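Local structure of Sys-1 protein (Caenorhabditis elegans, 3C2G) at residues V286-T290 with L307-V311; L322-P327 with V359-A363; L349-A354 with R403-F408. The protein serves as a beta-catenin of the Wnt asymmetry pathway, binding the TCF factor POP-1 directly and activating or repressing target genes. One frame throughout, in Å; residues are numbered along the deposited sequence.

How the interactions relate
All three contacts are buried joints of the armadillo domain, between helices or, in interaction 2, between a helix and the turn leading into another. Interactions 1 and 2 are mainly aliphatic, with no hydrogen bond crossing either; interaction 2 has one exposed member, Glu323, at its margin. Ile325, in the 322-327 segment, packs on Val286 and Thr290, so these two contacts adjoin. Interaction 3, which has the most neighbours on the bound POP-1 peptide, is also the one with hydrogen bonds across it; it mixes those of Ser350, Arg403 and Asn407 with apolar packing. Interactions 2 and 3 also touch: Lys360 gives a weak hydrogen bond to Asn407 O, touches Phe408, and separately salt-bridges an acidic peptide side chain.

Interaction 1: V286-T290 with L307-V311; sequences VGAIT and LLLQV
Ile289 wedges against Leu307 and Leu308, and Ile289 and Leu308 together carry the larger part of this apolar contact. The chi1 of Ile289, -63°, sets CG2 anti to the backbone N and CG1 beside that nitrogen. Ile289 CG2 rests 3.5 Å from Leu308 CG, the side chains sliding past each other in opposite directions. Ile289 CD1, at the end of the other branch, meets Leu307 CD2 at 3.6 Å across a near right angle and touches Leu308 as well. A forked isoleucine suits such a place because its branched side chain fills the space between the two leucines.

Val286 divides its methyls: CG1 lies on Leu308 CD2, while Val286 CG2 meets Val311 CG2 at 4.0 Å. Thr290 joins this packing through its methyl, with Thr290 CG2 4.0 Å from Leu308 CD1 and the hydroxyl kept near its own helix.

No hydrogen bond crosses between the two segments; the backbone bonds, such as Thr290 N to Val286 O at 3.1 Å, are internal. The two segments run nearly antiparallel (159°) with their axes 10.7 Å apart, a distance that leaves room for full-sized aliphatic side chains.

Phe280 of helix 274-282 packs on Ile289, Leu307 and Val311, Phe264 of helix 251-270 adds to the cover over Ile289 and Leu307, and Leu329 of helix 325-335 meets Thr290 and Leu308.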
# COMPACT_ATOMS: atom_id res chain seq x y z
N VAL A 286 7.63 -7.24 -11.72
CA VAL A 286 8.66 -6.80 -10.79
C VAL A 286 9.90 -6.33 -11.54
O VAL A 286 10.49 -5.28 -11.22
CB VAL A 286 8.98 -7.89 -9.73
CG1 VAL A 286 10.29 -7.61 -9.00
CG2 VAL A 286 7.83 -8.00 -8.72
N GLY A 287 10.29 -7.10 -12.56
CA GLY A 287 11.34 -6.66 -13.47
C GLY A 287 11.01 -5.34 -14.15
O GLY A 287 11.87 -4.48 -14.31
N ALA A 288 9.75 -5.18 -14.56
CA ALA A 288 9.30 -3.96 -15.21
C ALA A 288 9.43 -2.75 -14.28
O ALA A 288 10.01 -1.73 -14.64
CB ALA A 288 7.87 -4.12 -15.69
N ILE A 289 8.91 -2.86 -13.07
CA ILE A 289 9.02 -1.79 -12.10
C ILE A 289 10.48 -1.37 -11.85
O ILE A 289 10.79 -0.18 -11.86
CB ILE A 289 8.36 -2.16 -10.76
CG1 ILE A 289 6.86 -2.36 -10.97
CG2 ILE A 289 8.59 -1.07 -9.72
CD1 ILE A 289 6.19 -2.98 -9.76
N THR A 290 11.35 -2.35 -11.64
CA THR A 290 12.72 -2.05 -11.28
C THR A 290 13.49 -1.43 -12.43
O THR A 290 14.37 -0.60 -12.19
CB THR A 290 13.48 -3.27 -10.64
OG1 THR A 290 13.61 -4.31 -11.60
CG2 THR A 290 12.73 -3.81 -9.45
N LEU A 307 4.35 0.23 -5.23
CA LEU A 307 3.80 -0.92 -5.89
C LEU A 307 4.62 -2.21 -5.64
O LEU A 307 4.05 -3.28 -5.46
CB LEU A 307 3.64 -0.65 -7.39
CG LEU A 307 2.97 -1.73 -8.25
CD1 LEU A 307 1.54 -2.07 -7.79
CD2 LEU A 307 3.01 -1.39 -9.75
N LEU A 308 5.94 -2.09 -5.63
CA LEU A 308 6.81 -3.20 -5.26
C LEU A 308 6.44 -3.70 -3.87
O LEU A 308 6.28 -4.90 -3.68
CB LEU A 308 8.27 -2.79 -5.29
CG LEU A 308 8.92 -2.77 -6.67
CD1 LEU A 308 10.35 -2.28 -6.58
CD2 LEU A 308 8.87 -4.13 -7.32
N LEU A 309 6.29 -2.79 -2.93
CA LEU A 309 5.89 -3.15 -1.58
C LEU A 309 4.61 -4.00 -1.64
O LEU A 309 4.53 -5.04 -1.01
CB LEU A 309 5.66 -1.89 -0.75
CG LEU A 309 5.31 -2.09 0.73
CD1 LEU A 309 6.44 -2.85 1.46
CD2 LEU A 309 4.95 -0.77 1.44
N GLN A 310 3.65 -3.56 -2.44
CA GLN A 310 2.33 -4.14 -2.43
C GLN A 310 2.33 -5.57 -2.94
O GLN A 310 1.48 -6.35 -2.55
CB GLN A 310 1.42 -3.30 -3.31
CG GLN A 310 -0.05 -3.52 -3.06
CD GLN A 310 -0.91 -2.64 -3.95
OE1 GLN A 310 -0.66 -1.44 -4.07
NE2 GLN A 310 -1.92 -3.25 -4.60
N VAL A 311 3.27 -5.90 -3.82
CA VAL A 311 3.29 -7.22 -4.46
C VAL A 311 4.36 -8.15 -3.85
O VAL A 311 4.58 -9.26 -4.35
CB VAL A 311 3.53 -7.12 -6.01
CG1 VAL A 311 2.48 -6.22 -6.67
CG2 VAL A 311 4.94 -6.63 -6.35

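Interaction 2: L322-P327 with V359-A363; sequences LENILP and VKDIA
Leu322 O receives the backbone N-H of Leu326, with Leu326 N and Leu322 O 3.0 Å apart, and Ile362 CG2 rests against the same carbonyl oxygen from the facing helix. That bond is internal to 322-327; between the two segments everything is van der Waals contact.

Ile362 is the central residue. Ile362 CG2 lies 4.0 Å from Leu326 CB and also meets Pro327 CD, at 4.2 Å, while CD1 extends the other way to Leu322 CB and to Glu323. The glutamate chain bends at chi2 (68°), which folds its carboxylate back toward this methyl, with Glu323 OE2 3.6 Å from Ile362 CD1. Glu323 is an exposed residue, as suits a charged group at the margin, and its CG and carboxylate both lie along Ile362 CD1. Pro327, which has no N-H to offer, costs little near the start of a helix and touches Ile362 through CD.

Val359 uses both methyls. Val359 CG1 meets Leu326 CD2 at 3.8 Å, the two side chains crossing at about a right angle, and Val359 CG2 meets Leu322 CD1, also at 3.8 Å. Leu326 reaches that far because its CG is anti to the backbone N (chi1 -157°), and the small Ala363 lets the same CD2 approach.

Helix 339-352 packs alongside, Val352 touching Leu322 and Leu349 touching Leu326. Aliphatic packing between helices not adjacent in the chain, here 325-335 and 357-365 with 339-352 between them, is consistent with the continuous hydrophobic core of an armadillo superhelix.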
# COMPACT_ATOMS: atom_id res chain seq x y z
N LEU A 322 15.89 -13.16 -9.67
CA LEU A 322 16.13 -12.01 -8.81
C LEU A 322 17.60 -11.61 -8.71
O LEU A 322 17.95 -10.66 -7.99
CB LEU A 322 15.50 -12.24 -7.44
CG LEU A 322 13.96 -12.12 -7.41
CD1 LEU A 322 13.37 -12.62 -6.12
CD2 LEU A 322 13.49 -10.70 -7.67
N GLU A 323 18.46 -12.29 -9.47
CA GLU A 323 19.91 -12.09 -9.39
C GLU A 323 20.34 -10.67 -9.75
O GLU A 323 21.39 -10.21 -9.31
CB GLU A 323 20.67 -13.09 -10.28
CG GLU A 323 20.51 -14.58 -9.91
CD GLU A 323 19.08 -15.13 -10.15
OE1 GLU A 323 18.33 -14.59 -11.00
OE2 GLU A 323 18.73 -16.13 -9.47
N ASN A 324 19.54 -9.98 -10.55
CA ASN A 324 19.87 -8.61 -10.95
C ASN A 324 18.99 -7.58 -10.26
O ASN A 324 19.50 -6.56 -9.79
CB ASN A 324 19.80 -8.47 -12.47
CG ASN A 324 20.78 -9.39 -13.18
OD1 ASN A 324 21.99 -9.20 -13.11
ND2 ASN A 324 20.25 -10.39 -13.89
N ILE A 325 17.70 -7.87 -10.18
CA ILE A 325 16.72 -7.01 -9.50
C ILE A 325 17.13 -6.72 -8.06
O ILE A 325 17.18 -5.56 -7.63
CB ILE A 325 15.30 -7.66 -9.54
CG1 ILE A 325 14.71 -7.59 -10.95
CG2 ILE A 325 14.36 -7.02 -8.54
CD1 ILE A 325 13.56 -8.56 -11.14
N LEU A 326 17.45 -7.77 -7.31
CA LEU A 326 17.67 -7.60 -5.88
C LEU A 326 18.87 -6.73 -5.55
O LEU A 326 18.73 -5.78 -4.78
CB LEU A 326 17.73 -8.95 -5.16
CG LEU A 326 17.43 -9.01 -3.66
CD1 LEU A 326 16.36 -8.05 -3.22
CD2 LEU A 326 17.00 -10.41 -3.32
N PRO A 327 20.05 -7.00 -6.15
CA PRO A 327 21.17 -6.08 -5.90
C PRO A 327 20.86 -4.63 -6.27
O PRO A 327 21.31 -3.71 -5.57
CB PRO A 327 22.28 -6.63 -6.80
CG PRO A 327 21.95 -8.07 -6.94
CD PRO A 327 20.46 -8.14 -6.99
N VAL A 359 16.94 -16.91 -2.62
CA VAL A 359 16.78 -15.44 -2.54
C VAL A 359 17.57 -14.85 -1.37
O VAL A 359 18.22 -13.82 -1.51
CB VAL A 359 15.27 -15.01 -2.49
CG1 VAL A 359 15.15 -13.53 -2.26
CG2 VAL A 359 14.55 -15.40 -3.79
N LYS A 360 17.51 -15.52 -0.22
CA LYS A 360 18.39 -15.19 0.90
C LYS A 360 19.85 -15.19 0.45
O LYS A 360 20.63 -14.29 0.81
CB LYS A 360 18.19 -16.18 2.03
CG LYS A 360 17.03 -15.84 2.94
CD LYS A 360 16.13 -17.02 3.17
CE LYS A 360 15.98 -17.26 4.65
NZ LYS A 360 14.62 -17.69 5.07
N ASP A 361 20.23 -16.18 -0.36
CA ASP A 361 21.62 -16.28 -0.82
C ASP A 361 22.01 -15.08 -1.67
O ASP A 361 23.08 -14.49 -1.48
CB ASP A 361 21.88 -17.59 -1.57
CG ASP A 361 21.88 -18.82 -0.65
OD1 ASP A 361 22.14 -18.68 0.57
OD2 ASP A 361 21.61 -19.93 -1.15
N ILE A 362 21.12 -14.68 -2.58
CA ILE A 362 21.39 -13.50 -3.40
C ILE A 362 21.61 -12.28 -2.50
O ILE A 362 22.62 -11.58 -2.60
CB ILE A 362 20.27 -13.27 -4.43
CG1 ILE A 362 20.31 -14.39 -5.48
CG2 ILE A 362 20.40 -11.89 -5.09
CD1 ILE A 362 18.98 -14.69 -6.17
N ALA A 363 20.67 -12.06 -1.59
CA ALA A 363 20.76 -10.95 -0.65
C ALA A 363 22.10 -10.93 0.11
O ALA A 363 22.79 -9.91 0.16
CB ALA A 363 19.57 -10.99 0.29

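Interaction 3: L349-A354 with R403-F408; sequences LSNVVA and RTLNNF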
# COMPACT_ATOMS: atom_id res chain seq x y z
N LEU A 349 12.04 -6.14 0.87
CA LEU A 349 13.13 -7.03 1.18
C LEU A 349 12.69 -8.10 2.18
O LEU A 349 12.93 -9.29 1.98
CB LEU A 349 14.30 -6.22 1.74
CG LEU A 349 15.63 -6.93 1.97
CD1 LEU A 349 16.16 -7.62 0.69
CD2 LEU A 349 16.66 -5.94 2.56
N SER A 350 11.99 -7.67 3.23
CA SER A 350 11.53 -8.58 4.28
C SER A 350 10.62 -9.68 3.76
O SER A 350 10.76 -10.82 4.17
CB SER A 350 10.84 -7.83 5.41
OG SER A 350 9.68 -7.19 4.93
N ASN A 351 9.71 -9.34 2.84
CA ASN A 351 8.83 -10.34 2.23
C ASN A 351 9.51 -11.20 1.17
O ASN A 351 9.24 -12.40 1.08
CB ASN A 351 7.58 -9.71 1.62
CG ASN A 351 6.61 -9.19 2.65
OD1 ASN A 351 6.55 -9.69 3.77
ND2 ASN A 351 5.84 -8.18 2.27
N VAL A 352 10.38 -10.60 0.36
CA VAL A 352 10.95 -11.33 -0.77
C VAL A 352 11.88 -12.46 -0.29
O VAL A 352 11.94 -13.50 -0.93
CB VAL A 352 11.64 -10.41 -1.81
CG1 VAL A 352 13.06 -10.04 -1.39
CG2 VAL A 352 11.66 -11.07 -3.18
N VAL A 353 12.59 -12.24 0.82
CA VAL A 353 13.51 -13.25 1.32
C VAL A 353 12.76 -14.35 2.05
O VAL A 353 13.29 -15.44 2.22
CB VAL A 353 14.64 -12.69 2.24
CG1 VAL A 353 15.44 -11.60 1.53
CG2 VAL A 353 14.09 -12.18 3.58
N ALA A 354 11.53 -14.07 2.48
CA ALA A 354 10.79 -15.02 3.32
C ALA A 354 10.52 -16.33 2.58
O ALA A 354 9.95 -16.31 1.49
CB ALA A 354 9.50 -14.41 3.80
N ARG A 403 12.82 -7.62 10.87
CA ARG A 403 12.06 -8.75 10.33
C ARG A 403 12.86 -9.43 9.20
O ARG A 403 12.85 -10.65 9.06
CB ARG A 403 10.68 -8.28 9.84
CG ARG A 403 9.56 -9.28 10.09
CD ARG A 403 8.15 -8.75 9.69
NE ARG A 403 8.18 -7.98 8.45
CZ ARG A 403 7.97 -6.67 8.40
NH1 ARG A 403 7.69 -5.99 9.51
NH2 ARG A 403 8.05 -6.04 7.22
N THR A 404 13.58 -8.65 8.41
CA THR A 404 14.44 -9.23 7.39
C THR A 404 15.58 -10.01 8.05
O THR A 404 15.89 -11.12 7.62
CB THR A 404 15.01 -8.16 6.46
OG1 THR A 404 13.94 -7.36 5.96
CG2 THR A 404 15.77 -8.81 5.30
N LEU A 405 16.18 -9.43 9.09
CA LEU A 405 17.24 -10.09 9.84
C LEU A 405 16.77 -11.45 10.33
O LEU A 405 17.48 -12.43 10.17
CB LEU A 405 17.72 -9.24 11.03
CG LEU A 405 18.87 -9.82 11.90
CD1 LEU A 405 20.11 -10.08 11.07
CD2 LEU A 405 19.21 -8.92 13.10
N ASN A 406 15.58 -11.49 10.91
CA ASN A 406 15.03 -12.68 11.52
C ASN A 406 14.77 -13.79 10.52
O ASN A 406 14.98 -14.97 10.82
CB ASN A 406 13.77 -12.35 12.32
CG ASN A 406 14.04 -11.41 13.50
OD1 ASN A 406 15.19 -11.12 13.84
ND2 ASN A 406 12.97 -10.93 14.13
N ASN A 407 14.35 -13.42 9.31
CA ASN A 407 14.22 -14.38 8.21
C ASN A 407 15.54 -15.00 7.76
O ASN A 407 15.56 -16.12 7.26
CB ASN A 407 13.47 -13.77 7.03
CG ASN A 407 12.00 -13.51 7.34
OD1 ASN A 407 11.43 -14.13 8.24
ND2 ASN A 407 11.39 -12.57 6.60
N PHE A 408 16.65 -14.28 7.96
CA PHE A 408 17.99 -14.82 7.72
C PHE A 408 18.45 -15.79 8.81
O PHE A 408 18.95 -16.87 8.52
CB PHE A 408 19.04 -13.72 7.60
CG PHE A 408 18.98 -12.94 6.33
CD1 PHE A 408 19.00 -13.58 5.10
CD2 PHE A 408 18.93 -11.56 6.37
CE1 PHE A 408 18.94 -12.85 3.93
CE2 PHE A 408 18.88 -10.81 5.19
CZ PHE A 408 18.88 -11.46 3.97
O HOH W 1 8.11 -9.68 6.41
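With chi1 at 63°, Ser350 OG stands between its own backbone N and carbonyl carbon, and Arg403, bent at chi3 (39°), brings its guanidinium round to meet it. Arg403 NH2 donates to Ser350 OG over 3.0 Å, with an N-H...O angle of 150° and the oxygen tilted somewhat from the guanidinium plane. Both ends have second partners: the hydroxyl bonds to Gly347 O, and NH2 also to Asn400 OD1. Arg403 NE gives its N-H to water 1, 2.7 Å away at the edge of the group and in its plane, and that water donates to Asn351 OD1. With Arg403 replaced, a leucine here would probably leave Ser350 OG without its donor from the facing helix and water 1 without one of the partners that hold it.

In this armadillo domain helices 339-352 and 388-409 lie side by side under the bound POP-1 peptide, whose backbone is hydrogen-bonded by Asn351 ND2 and Asn407 OD1. The amide of Asn407 thus faces two ways, since Asn407 ND2 also makes a weak bond to Ser350 O at 3.1 Å.

Small residues let the backbones come close, the CA atoms of Ser350 and Thr404 being 4.3 Å apart. Thr404 OG1, bonded to Asn400 O, presses on Ser350 CB at 3.2 Å, while Thr404 CG2, the methyl, lies 3.8 Å from Leu349 CG. Val353 packs CG2 on Asn407 CB and lays CG1 obliquely against the Phe408 ring, Val353 CG1 being 4.2 Å from Phe408 CZ.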